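Local coordinates for protein fatty acid synthase 1, isoform A (Drosophila melanogaster, PDB 6FN6) that probably makes long-chain saturated fatty acids from acetyl-CoA and malonyl-CoA with NADPH, this chain being its modifying region of dehydratase, enoylreductase and ketoreductase, at residues 112-117 with 233-238; 403-408 with 438-443; 611-616 with 881-886. All blocks are in the same frame, centred on the assembly; numbering follows the deposited sequence.

How the interactions relate
The three contacts follow one another along the chain, each closing before the next opens, and each belongs to a different part of the modifying region. Interaction 1 lies in the dehydratase, interaction 2 in the probable pseudo-methyltransferase and interaction 3 in the enoylreductase. None touches another: the centres of interactions 1 and 2 are about 80 Å apart, on opposite sides of the chain's centre, and interaction 3 has its centre about 46 Å from that of interaction 1 and 55 Å from that of interaction 2. All lie away from the predicted dehydratase residues H24 and D175. Interaction 1 also meets the second subunit, while the segments of interactions 2 and 3 touch no other chain.

Interaction 1: 112-117 with 233-238; sequences NEELPL and VIKSAG
In the connection between the two predicted hotdog folds of the dehydratase, E114, L115 and L117 lean on K235 and V233 of strand 233-236, which belongs to the C-terminal fold. K235 reaches across: CG is anti to the backbone N (chi1 -167°), the chain runs out extended, and a bend at the last torsion (chi4 55°) brings the ammonium to E114. The two side chains cross at about a right angle, with E114 OE2 3.3 Å from K235 NZ in a salt bridge. The stronger partner of NZ is E240, whose OE1 makes a salt bridge with it, while OE1 of E114 is hydrogen-bonded to N202. The aliphatic part of K235 also packs, its CD 4.1 Å from L117 CD1. On V233, CG2 meets L115 CD1 at 4.1 Å and CG1 meets L117 CD1 at 4.2 Å. With an alanine here instead of K235, E114 and E240 would probably be left close together without the ammonium they share, and L117 would lose part of its support. Strand 233-236 runs between strands 223-228 and 239-248, with helix 170-183 against I234 and S236; L115 packs on Q770 and L117 on R774 of the second subunit.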
# COMPACT_ATOMS: atom_id res chain seq x y z
N ASN A 112 -16.23 7.84 -23.77
CA ASN A 112 -14.99 7.08 -23.80
C ASN A 112 -14.72 6.35 -22.48
O ASN A 112 -13.94 5.40 -22.43
CB ASN A 112 -13.81 8.00 -24.11
CG ASN A 112 -13.54 8.13 -25.60
OD1 ASN A 112 -14.31 8.77 -26.32
ND2 ASN A 112 -12.45 7.54 -26.06
N GLU A 113 -15.38 6.80 -21.41
CA GLU A 113 -15.17 6.20 -20.09
C GLU A 113 -16.02 4.95 -19.87
O GLU A 113 -15.78 4.21 -18.91
CB GLU A 113 -15.48 7.23 -19.00
CG GLU A 113 -14.56 8.45 -19.01
CD GLU A 113 -13.15 8.13 -18.57
OE1 GLU A 113 -12.98 7.60 -17.45
OE2 GLU A 113 -12.20 8.41 -19.34
N GLU A 114 -16.98 4.71 -20.75
CA GLU A 114 -17.89 3.57 -20.60
C GLU A 114 -17.37 2.34 -21.33
O GLU A 114 -16.50 2.44 -22.20
CB GLU A 114 -19.28 3.93 -21.12
CG GLU A 114 -19.83 5.22 -20.55
CD GLU A 114 -21.35 5.29 -20.61
OE1 GLU A 114 -21.88 5.90 -21.56
OE2 GLU A 114 -22.00 4.75 -19.70
N LEU A 115 -17.91 1.17 -20.98
CA LEU A 115 -17.52 -0.08 -21.63
C LEU A 115 -18.53 -0.44 -22.73
O LEU A 115 -19.74 -0.30 -22.54
CB LEU A 115 -17.44 -1.22 -20.61
CG LEU A 115 -16.31 -1.17 -19.57
CD1 LEU A 115 -16.51 -2.27 -18.54
CD2 LEU A 115 -14.95 -1.30 -20.23
N PRO A 116 -18.03 -0.92 -23.89
CA PRO A 116 -18.91 -1.34 -24.98
C PRO A 116 -19.53 -2.71 -24.73
O PRO A 116 -19.03 -3.71 -25.26
CB PRO A 116 -17.98 -1.36 -26.19
CG PRO A 116 -16.66 -1.70 -25.62
CD PRO A 116 -16.61 -1.06 -24.26
N LEU A 117 -20.60 -2.76 -23.95
CA LEU A 117 -21.20 -4.03 -23.55
C LEU A 117 -22.58 -4.21 -24.18
O LEU A 117 -23.41 -3.30 -24.16
CB LEU A 117 -21.31 -4.10 -22.03
CG LEU A 117 -19.97 -4.21 -21.29
CD1 LEU A 117 -20.15 -3.91 -19.81
CD2 LEU A 117 -19.34 -5.58 -21.49
N VAL A 233 -19.39 -6.22 -13.49
CA VAL A 233 -19.99 -4.94 -13.85
C VAL A 233 -21.51 -5.00 -13.79
O VAL A 233 -22.12 -5.97 -14.23
CB VAL A 233 -19.52 -4.50 -15.26
CG1 VAL A 233 -20.19 -3.19 -15.67
CG2 VAL A 233 -18.01 -4.35 -15.29
N ILE A 234 -22.11 -3.96 -13.22
CA ILE A 234 -23.56 -3.79 -13.23
C ILE A 234 -23.85 -2.59 -14.12
O ILE A 234 -23.46 -1.47 -13.80
CB ILE A 234 -24.13 -3.58 -11.82
CG1 ILE A 234 -23.63 -4.64 -10.84
CG2 ILE A 234 -25.65 -3.60 -11.85
CD1 ILE A 234 -23.54 -4.13 -9.42
N LYS A 235 -24.55 -2.82 -15.23
CA LYS A 235 -24.81 -1.75 -16.18
C LYS A 235 -26.29 -1.57 -16.50
O LYS A 235 -26.98 -2.53 -16.87
CB LYS A 235 -24.04 -2.01 -17.48
CG LYS A 235 -23.99 -0.81 -18.41
CD LYS A 235 -22.97 -1.00 -19.52
CE LYS A 235 -22.96 0.20 -20.46
NZ LYS A 235 -22.72 1.49 -19.74
N SER A 236 -26.78 -0.35 -16.33
CA SER A 236 -28.16 -0.02 -16.68
C SER A 236 -28.25 1.42 -17.16
O SER A 236 -28.01 2.36 -16.40
CB SER A 236 -29.09 -0.25 -15.50
OG SER A 236 -30.44 0.04 -15.85
N ALA A 237 -28.60 1.59 -18.44
CA ALA A 237 -28.74 2.91 -19.04
C ALA A 237 -27.47 3.74 -18.85
O ALA A 237 -26.40 3.37 -19.33
CB ALA A 237 -29.96 3.63 -18.45
N GLY A 238 -27.58 4.87 -18.14
CA GLY A 238 -26.47 5.80 -18.02
C GLY A 238 -25.53 5.51 -16.87
O GLY A 238 -24.50 6.18 -16.72

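Interaction 2: 403-408 with 438-443; sequences FLILEE and RVLVLA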
# COMPACT_ATOMS: atom_id res chain seq x y z
N PHE A 403 -65.79 -20.29 40.07
CA PHE A 403 -65.14 -21.49 40.57
C PHE A 403 -64.39 -21.25 41.87
O PHE A 403 -64.16 -20.10 42.27
CB PHE A 403 -64.18 -22.04 39.52
CG PHE A 403 -64.86 -22.60 38.30
CD1 PHE A 403 -65.21 -21.77 37.25
CD2 PHE A 403 -65.15 -23.95 38.21
CE1 PHE A 403 -65.84 -22.28 36.13
CE2 PHE A 403 -65.78 -24.46 37.09
CZ PHE A 403 -66.12 -23.63 36.05
N LEU A 404 -64.02 -22.33 42.54
CA LEU A 404 -63.12 -22.27 43.69
C LEU A 404 -61.94 -23.20 43.46
O LEU A 404 -62.11 -24.40 43.28
CB LEU A 404 -63.85 -22.66 44.98
CG LEU A 404 -65.01 -21.80 45.46
CD1 LEU A 404 -65.61 -22.41 46.72
CD2 LEU A 404 -64.58 -20.37 45.72
N ILE A 405 -60.74 -22.64 43.47
CA ILE A 405 -59.53 -23.44 43.37
C ILE A 405 -58.98 -23.62 44.78
O ILE A 405 -58.41 -22.70 45.35
CB ILE A 405 -58.48 -22.80 42.44
CG1 ILE A 405 -59.12 -22.39 41.11
CG2 ILE A 405 -57.33 -23.77 42.20
CD1 ILE A 405 -58.19 -21.61 40.19
N LEU A 406 -59.17 -24.81 45.34
CA LEU A 406 -58.79 -25.07 46.72
C LEU A 406 -57.73 -26.16 46.81
O LEU A 406 -57.98 -27.31 46.46
CB LEU A 406 -60.02 -25.46 47.54
CG LEU A 406 -61.22 -24.51 47.45
CD1 LEU A 406 -62.42 -25.08 48.18
CD2 LEU A 406 -60.86 -23.14 48.01
N GLU A 407 -56.55 -25.79 47.29
CA GLU A 407 -55.50 -26.76 47.58
C GLU A 407 -55.70 -27.24 49.01
O GLU A 407 -55.72 -26.44 49.94
CB GLU A 407 -54.11 -26.16 47.38
CG GLU A 407 -52.97 -27.04 47.89
CD GLU A 407 -51.59 -26.53 47.50
OE1 GLU A 407 -51.49 -25.75 46.52
OE2 GLU A 407 -50.60 -26.89 48.17
N GLU A 408 -55.85 -28.55 49.17
CA GLU A 408 -56.14 -29.12 50.48
C GLU A 408 -55.22 -30.29 50.78
O GLU A 408 -54.58 -30.84 49.88
CB GLU A 408 -57.60 -29.59 50.53
CG GLU A 408 -58.63 -28.50 50.27
CD GLU A 408 -58.75 -27.52 51.42
OE1 GLU A 408 -58.49 -27.92 52.57
OE2 GLU A 408 -59.11 -26.35 51.17
N ARG A 438 -51.94 -34.43 49.54
CA ARG A 438 -52.44 -33.15 49.05
C ARG A 438 -53.20 -33.31 47.73
O ARG A 438 -52.94 -34.23 46.96
CB ARG A 438 -51.30 -32.14 48.87
CG ARG A 438 -50.79 -31.55 50.17
CD ARG A 438 -50.11 -30.21 49.95
NE ARG A 438 -49.86 -29.52 51.21
CZ ARG A 438 -50.71 -28.67 51.80
NH1 ARG A 438 -51.89 -28.41 51.24
NH2 ARG A 438 -50.39 -28.10 52.94
N VAL A 439 -54.14 -32.40 47.49
CA VAL A 439 -54.99 -32.46 46.32
C VAL A 439 -55.44 -31.06 45.90
O VAL A 439 -55.69 -30.20 46.75
CB VAL A 439 -56.22 -33.38 46.57
CG1 VAL A 439 -57.05 -32.85 47.74
CG2 VAL A 439 -57.07 -33.51 45.31
N LEU A 440 -55.55 -30.83 44.60
CA LEU A 440 -56.11 -29.58 44.09
C LEU A 440 -57.57 -29.81 43.69
O LEU A 440 -57.86 -30.66 42.84
CB LEU A 440 -55.30 -29.05 42.91
CG LEU A 440 -55.62 -27.62 42.45
CD1 LEU A 440 -55.25 -26.60 43.53
CD2 LEU A 440 -54.90 -27.30 41.14
N VAL A 441 -58.47 -29.06 44.30
CA VAL A 441 -59.90 -29.24 44.07
C VAL A 441 -60.50 -28.03 43.37
O VAL A 441 -60.36 -26.90 43.84
CB VAL A 441 -60.64 -29.52 45.40
CG1 VAL A 441 -62.11 -29.81 45.14
CG2 VAL A 441 -59.99 -30.68 46.14
N LEU A 442 -61.16 -28.27 42.25
CA LEU A 442 -61.91 -27.22 41.56
C LEU A 442 -63.40 -27.40 41.85
O LEU A 442 -63.99 -28.42 41.49
CB LEU A 442 -61.64 -27.27 40.06
CG LEU A 442 -62.22 -26.12 39.23
CD1 LEU A 442 -61.58 -24.79 39.60
CD2 LEU A 442 -62.06 -26.39 37.75
N ALA A 443 -64.00 -26.41 42.50
CA ALA A 443 -65.39 -26.52 42.95
C ALA A 443 -66.28 -25.49 42.26
O ALA A 443 -65.80 -24.44 41.82
CB ALA A 443 -65.48 -26.37 44.45
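The carboxylate of E407 and the guanidinium of R438 meet with their planes 76° apart. OE2 of E407 stands off the guanidinium plane, 3.7 Å from R438 NH1, so the long salt bridge is electrostatic and lacks a directed N-H. An extended chain, CG turned away from its own N (chi1 170°), carries the E407 carboxylate out to R438, and its other oxygen, OE1, is held by R283. At the opposite end of the pairing the F403 ring rests obliquely against L442, CD2 lying 3.8 Å from L442 CG.

Between these ends the strands pair antiparallel through six backbone hydrogen bonds, two each for L404 with A443, L406 with V441 and E408 with V439. The bond from L406 N to V441 O, 2.8 Å long, is practically straight at 179°. On the face of I405 and E407, the two branches of I405 reach two leucines of the partner strand: the CG1 methylene lies 3.8 Å from L442 CD1, and the CG2 methyl 3.8 Å from L440 CD1. On the other face, L404 CB and A443 CB are 4.1 Å apart. The buried carboxylate of E408 is met by L383 N and S384 OG.

Helix 279-296 packs on F403, I405, L440 and L442, and helix 410-423 on L406, E408, V439 and V441. Strand 374-380 runs parallel beside 402-409, and 426-433 antiparallel beside 438-445. Among otherwise parallel neighbours, the reversed strand 438-445 fits the sheet of a class I methyltransferase, consistent with the pseudo-methyltransferase of animal synthases.

Interaction 3: 611-616 with 881-886; sequences INFRDV and RFMASG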
# COMPACT_ATOMS: atom_id res chain seq x y z
N ILE A 611 -8.92 -25.23 20.08
CA ILE A 611 -9.57 -24.06 19.52
C ILE A 611 -8.51 -23.16 18.90
O ILE A 611 -7.44 -22.96 19.49
CB ILE A 611 -10.38 -23.29 20.58
CG1 ILE A 611 -11.37 -24.20 21.29
CG2 ILE A 611 -11.12 -22.12 19.94
CD1 ILE A 611 -11.02 -24.47 22.73
N ASN A 612 -8.80 -22.63 17.72
CA ASN A 612 -7.93 -21.67 17.07
C ASN A 612 -8.66 -20.34 16.95
O ASN A 612 -9.88 -20.29 17.14
CB ASN A 612 -7.49 -22.18 15.70
CG ASN A 612 -6.45 -23.29 15.80
OD1 ASN A 612 -5.25 -23.02 15.92
ND2 ASN A 612 -6.90 -24.53 15.75
N PHE A 613 -7.93 -19.28 16.65
CA PHE A 613 -8.53 -17.95 16.59
C PHE A 613 -9.69 -17.91 15.59
O PHE A 613 -10.67 -17.19 15.80
CB PHE A 613 -7.48 -16.90 16.22
CG PHE A 613 -6.61 -16.49 17.37
CD1 PHE A 613 -7.16 -15.93 18.51
CD2 PHE A 613 -5.23 -16.66 17.32
CE1 PHE A 613 -6.36 -15.54 19.58
CE2 PHE A 613 -4.43 -16.28 18.38
CZ PHE A 613 -4.99 -15.72 19.51
N ARG A 614 -9.60 -18.70 14.53
CA ARG A 614 -10.65 -18.72 13.51
C ARG A 614 -11.98 -19.15 14.13
O ARG A 614 -13.03 -18.64 13.75
CB ARG A 614 -10.27 -19.66 12.36
CG ARG A 614 -11.22 -19.60 11.17
CD ARG A 614 -10.85 -20.64 10.12
NE ARG A 614 -12.01 -21.33 9.56
CZ ARG A 614 -12.76 -22.20 10.23
NH1 ARG A 614 -12.48 -22.51 11.49
NH2 ARG A 614 -13.79 -22.78 9.63
N ASP A 615 -11.92 -20.08 15.07
CA ASP A 615 -13.13 -20.53 15.76
C ASP A 615 -13.69 -19.40 16.62
O ASP A 615 -14.90 -19.18 16.66
CB ASP A 615 -12.83 -21.76 16.63
CG ASP A 615 -12.42 -22.96 15.80
OD1 ASP A 615 -12.78 -23.02 14.61
OD2 ASP A 615 -11.73 -23.85 16.35
N VAL A 616 -12.80 -18.68 17.30
CA VAL A 616 -13.21 -17.57 18.15
C VAL A 616 -13.81 -16.46 17.30
O VAL A 616 -14.87 -15.92 17.61
CB VAL A 616 -12.02 -17.03 18.98
CG1 VAL A 616 -12.48 -15.91 19.91
CG2 VAL A 616 -11.37 -18.15 19.77
N ARG A 881 -13.86 -18.25 26.08
CA ARG A 881 -13.66 -16.98 26.76
C ARG A 881 -12.22 -16.82 27.21
O ARG A 881 -11.68 -15.71 27.23
CB ARG A 881 -14.62 -16.84 27.95
CG ARG A 881 -16.06 -16.63 27.53
CD ARG A 881 -16.96 -16.32 28.71
NE ARG A 881 -18.34 -16.09 28.29
CZ ARG A 881 -18.79 -14.96 27.75
NH1 ARG A 881 -17.96 -13.94 27.55
NH2 ARG A 881 -20.06 -14.86 27.39
N PHE A 882 -11.60 -17.93 27.58
CA PHE A 882 -10.22 -17.92 28.06
C PHE A 882 -9.25 -17.57 26.95
O PHE A 882 -8.28 -16.84 27.18
CB PHE A 882 -9.86 -19.28 28.67
CG PHE A 882 -8.45 -19.34 29.21
CD1 PHE A 882 -8.13 -18.72 30.40
CD2 PHE A 882 -7.47 -20.03 28.52
CE1 PHE A 882 -6.84 -18.78 30.89
CE2 PHE A 882 -6.18 -20.09 29.01
CZ PHE A 882 -5.86 -19.46 30.20
N MET A 883 -9.49 -18.07 25.75
CA MET A 883 -8.61 -17.79 24.62
C MET A 883 -8.81 -16.36 24.14
O MET A 883 -7.87 -15.69 23.74
CB MET A 883 -8.84 -18.76 23.47
CG MET A 883 -7.82 -18.60 22.36
SD MET A 883 -7.84 -19.91 21.11
CE MET A 883 -6.41 -19.44 20.14
N ALA A 884 -10.06 -15.89 24.18
CA ALA A 884 -10.38 -14.54 23.76
C ALA A 884 -9.63 -13.50 24.60
O ALA A 884 -9.21 -12.47 24.09
CB ALA A 884 -11.88 -14.30 23.85
N SER A 885 -9.47 -13.80 25.89
CA SER A 885 -8.82 -12.87 26.81
C SER A 885 -7.40 -12.56 26.36
O SER A 885 -7.00 -11.39 26.31
CB SER A 885 -8.80 -13.45 28.22
OG SER A 885 -8.01 -14.63 28.28
N GLY A 886 -6.65 -13.60 26.03
CA GLY A 886 -5.30 -13.44 25.52
C GLY A 886 -4.20 -13.58 26.55
O GLY A 886 -3.04 -13.28 26.26
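M883 and F613 make the aromatic part of this contact between helix 876-885 and the start of helix 613-620, in the enoylreductase. The M883 side chain swings away from its own backbone N (chi1 -173°) and stays extended to the end, which delivers CE squarely over the F613 ring, 3.8 Å from its centroid and only 5° off the normal. This is a CH-pi contact. The sulfur stands farther off above the same ring, SD being 5.1 Å from the centroid, a Met-aromatic arrangement in which the methyl does the close touching.

Two apolar contacts flank the sulfur. I611 runs alongside M883, pointing the other way, with CG2 4.1 Å from SD, and V616 brings its CG2 to 4.2 Å from M883 SD. A third, V616 CG1 to A884 CB at 4.3 Å, joins the helices beside it.

Polar atoms play a minor part: the carbonyl O of I611 lies 3.5 Å from M883 SD. Strand 891-895 backs the contact, V892 touching both I611 and M883.

With neither salt bridge nor hydrogen bond joining the segments, the fit rests on shape and dispersion, and M883 is its centre, one flexible thioether filling the space among an isoleucine, a phenylalanine face and a valine.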